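Local coordinates for protein xyloglucan-specific endo-beta-1,4-glucanase (Uncultured bacterium, PDB 4W87) that probably hydrolyses internal beta-1,4-glucosidic bonds in the glucan backbone of xyloglucan, as a glycoside hydrolase family 5 enzyme, at residues V192-T197 with A219-T224. The protein carries 1 engineered substitution. Residues are numbered along the deposited sequence; the frame is centred on the assembly and turned at random.
With XYS (alpha-D-xylopyranose), chain C.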
loop_
_atom_site.group_PDB
_atom_site.type_symbol
_atom_site.label_atom_id
_atom_site.label_comp_id
_atom_site.label_asym_id
_atom_site.label_seq_id
_atom_site.Cartn_x
_atom_site.Cartn_y
_atom_site.Cartn_z
ATOM N N VAL A 192 -2.835 12.893 6.651
ATOM C CA VAL A 192 -2.689 12.530 5.240
ATOM C C VAL A 192 -3.552 11.307 4.925
ATOM O O VAL A 192 -3.432 10.257 5.578
ATOM C CB VAL A 192 -1.237 12.188 4.869
ATOM C CG1 VAL A 192 -1.164 11.782 3.381
ATOM C CG2 VAL A 192 -0.324 13.396 5.137
ATOM N N LEU A 193 -4.435 11.459 3.943
ATOM C CA LEU A 193 -5.305 10.374 3.506
ATOM C C LEU A 193 -4.893 10.045 2.072
ATOM O O LEU A 193 -4.818 10.957 1.255
ATOM C CB LEU A 193 -6.766 10.809 3.555
ATOM C CG LEU A 193 -7.184 11.301 4.943
ATOM C CD1 LEU A 193 -8.654 11.586 4.898
ATOM C CD2 LEU A 193 -6.931 10.291 6.063
ATOM N N ILE A 194 -4.662 8.761 1.800
ATOM C CA ILE A 194 -4.063 8.278 0.573
ATOM C C ILE A 194 -5.103 7.582 -0.220
ATOM O O ILE A 194 -5.585 6.521 0.174
ATOM C CB ILE A 194 -2.891 7.317 0.872
ATOM C CG1 ILE A 194 -1.921 8.026 1.858
ATOM C CG2 ILE A 194 -2.178 6.945 -0.449
ATOM C CD1 ILE A 194 -0.675 7.263 2.314
ATOM N N ILE A 195 -5.541 8.236 -1.303
ATOM C CA ILE A 195 -6.520 7.665 -2.209
ATOM C C ILE A 195 -5.796 6.818 -3.294
ATOM O O ILE A 195 -4.569 6.753 -3.323
ATOM C CB ILE A 195 -7.447 8.734 -2.889
ATOM C CG1 ILE A 195 -6.675 9.778 -3.663
ATOM C CG2 ILE A 195 -8.348 9.423 -1.865
ATOM C CD1 ILE A 195 -7.578 10.590 -4.578
ATOM N N CYS A 196 -6.556 6.159 -4.144
ATOM C CA CYS A 196 -5.937 5.349 -5.168
ATOM C C CYS A 196 -6.704 5.349 -6.467
ATOM O O CYS A 196 -7.851 5.732 -6.485
ATOM C CB CYS A 196 -5.814 3.918 -4.666
ATOM S SG CYS A 196 -7.393 3.118 -4.444
ATOM N N THR A 197 -6.074 4.877 -7.536
ATOM C CA THR A 197 -6.739 4.645 -8.811
ATOM C C THR A 197 -7.346 3.281 -8.780
ATOM O O THR A 197 -7.097 2.495 -7.859
ATOM C CB THR A 197 -5.748 4.656 -9.948
ATOM O OG1 THR A 197 -4.645 3.777 -9.648
ATOM C CG2 THR A 197 -5.214 6.059 -10.173
ATOM N N ALA A 219 -2.821 12.266 -0.543
ATOM C CA ALA A 219 -1.861 11.850 -1.539
ATOM C C ALA A 219 -2.477 10.756 -2.393
ATOM O O ALA A 219 -3.499 10.122 -2.011
ATOM C CB ALA A 219 -0.575 11.371 -0.875
ATOM N N VAL A 220 -1.894 10.575 -3.577
ATOM C CA VAL A 220 -2.382 9.539 -4.487
ATOM C C VAL A 220 -1.440 8.351 -4.491
ATOM O O VAL A 220 -0.224 8.488 -4.748
ATOM C CB VAL A 220 -2.489 10.040 -5.909
ATOM C CG1 VAL A 220 -2.918 8.915 -6.852
ATOM C CG2 VAL A 220 -3.503 11.162 -5.978
ATOM N N ALA A 221 -2.005 7.183 -4.277
ATOM C CA ALA A 221 -1.187 5.993 -4.226
ATOM C C ALA A 221 -1.288 5.204 -5.516
ATOM O O ALA A 221 -2.321 5.139 -6.167
ATOM C CB ALA A 221 -1.545 5.112 -3.077
ATOM N N LEU A 222 -0.168 4.634 -5.852
ATOM C CA LEU A 222 -0.027 3.718 -6.974
ATOM C C LEU A 222 0.835 2.527 -6.591
ATOM O O LEU A 222 1.707 2.662 -5.717
ATOM C CB LEU A 222 0.699 4.487 -8.052
ATOM C CG LEU A 222 -0.096 5.711 -8.585
ATOM C CD1 LEU A 222 0.832 6.454 -9.485
ATOM C CD2 LEU A 222 -1.370 5.365 -9.313
ATOM N N HIS A 223 0.605 1.398 -7.259
ATOM C CA HIS A 223 1.508 0.235 -7.250
ATOM C C HIS A 223 2.146 -0.030 -8.605
ATOM O O HIS A 223 1.468 -0.191 -9.620
ATOM C CB HIS A 223 0.757 -1.030 -6.883
ATOM C CG HIS A 223 0.167 -0.984 -5.517
ATOM N ND1 HIS A 223 -0.733 -1.934 -5.056
ATOM C CD2 HIS A 223 0.333 -0.091 -4.513
ATOM C CE1 HIS A 223 -1.098 -1.618 -3.825
ATOM N NE2 HIS A 223 -0.462 -0.505 -3.470
ATOM N N THR A 224 3.455 -0.168 -8.608
ATOM C CA THR A 224 4.180 -0.290 -9.831
ATOM C C THR A 224 5.238 -1.317 -9.625
ATOM O O THR A 224 6.261 -1.083 -8.941
ATOM C CB THR A 224 4.884 1.020 -10.080
ATOM O OG1 THR A 224 5.437 1.408 -8.828
ATOM C CG2 THR A 224 3.898 2.074 -10.523
HETATM C C1 XYS C . -1.005 -3.364 -9.740
HETATM C C2 XYS C . -1.955 -2.787 -10.834
HETATM C C3 XYS C . -1.511 -3.303 -12.198
HETATM C C4 XYS C . -0.029 -2.988 -12.482
HETATM C C5 XYS C . 0.889 -3.445 -11.359
HETATM O O2 XYS C . -3.395 -3.058 -10.783
HETATM O O3 XYS C . -2.448 -2.766 -13.139
HETATM O O4 XYS C . 0.451 -3.683 -13.621
HETATM O O5 XYS C . 0.346 -3.020 -10.103
#
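Ile194 and Ala221 meet on the face of the sheet turned to the barrel interior, where Ile194 CG2 lies 3.3 Å from Ala221 CB, closer than ordinary van der Waals contact. Ile194 CG2 reaches the methyl because it stands anti to its own backbone N, while CG1 lies beside that N (chi1 -52°). The backbones of 192-197 and 219-224 run parallel, their short strands crossing at 49°, and are joined by three hydrogen bonds: Ala219 N to Leu193 O (3.0 Å), Ile195 N to Ala219 O (2.9 Å) and Ala221 N to Ile195 O (2.8 Å). Ala219 thus gives its N and its O to the residues flanking Ile194, and Ile194 CA adds a CA-H...O contact to Ala219 O at 3.2 Å. On the other face the side chains of Ile195 and Val220 cross more loosely at a slant, CG1 of Ile195 lying 4.2 Å from CG2 of Val220, with helix 164-182 and Pro213 nearby. Past Ala221 the ladder opens, Thr197 N lying 4.0 Å from Ala221 O. Here Leu222 CD2 comes slantwise to Thr197 OG1 at 3.7 Å, a van der Waals contact; the hydroxyl's hydrogen-bond partner is Asn201 O. The loose end is nevertheless buried, and His223, beyond contact with 192-197, is held by Glu149 and Thr270 and stacked on His200. Its carbonyl O approaches O5 of the bound xylose. Linked by helix 204-208 in a beta-alpha-beta crossover, these are the fifth and sixth of eight parallel strands closed into a (beta/alpha)8 TIM barrel, with the substrate-binding cleft at their C-terminal ends.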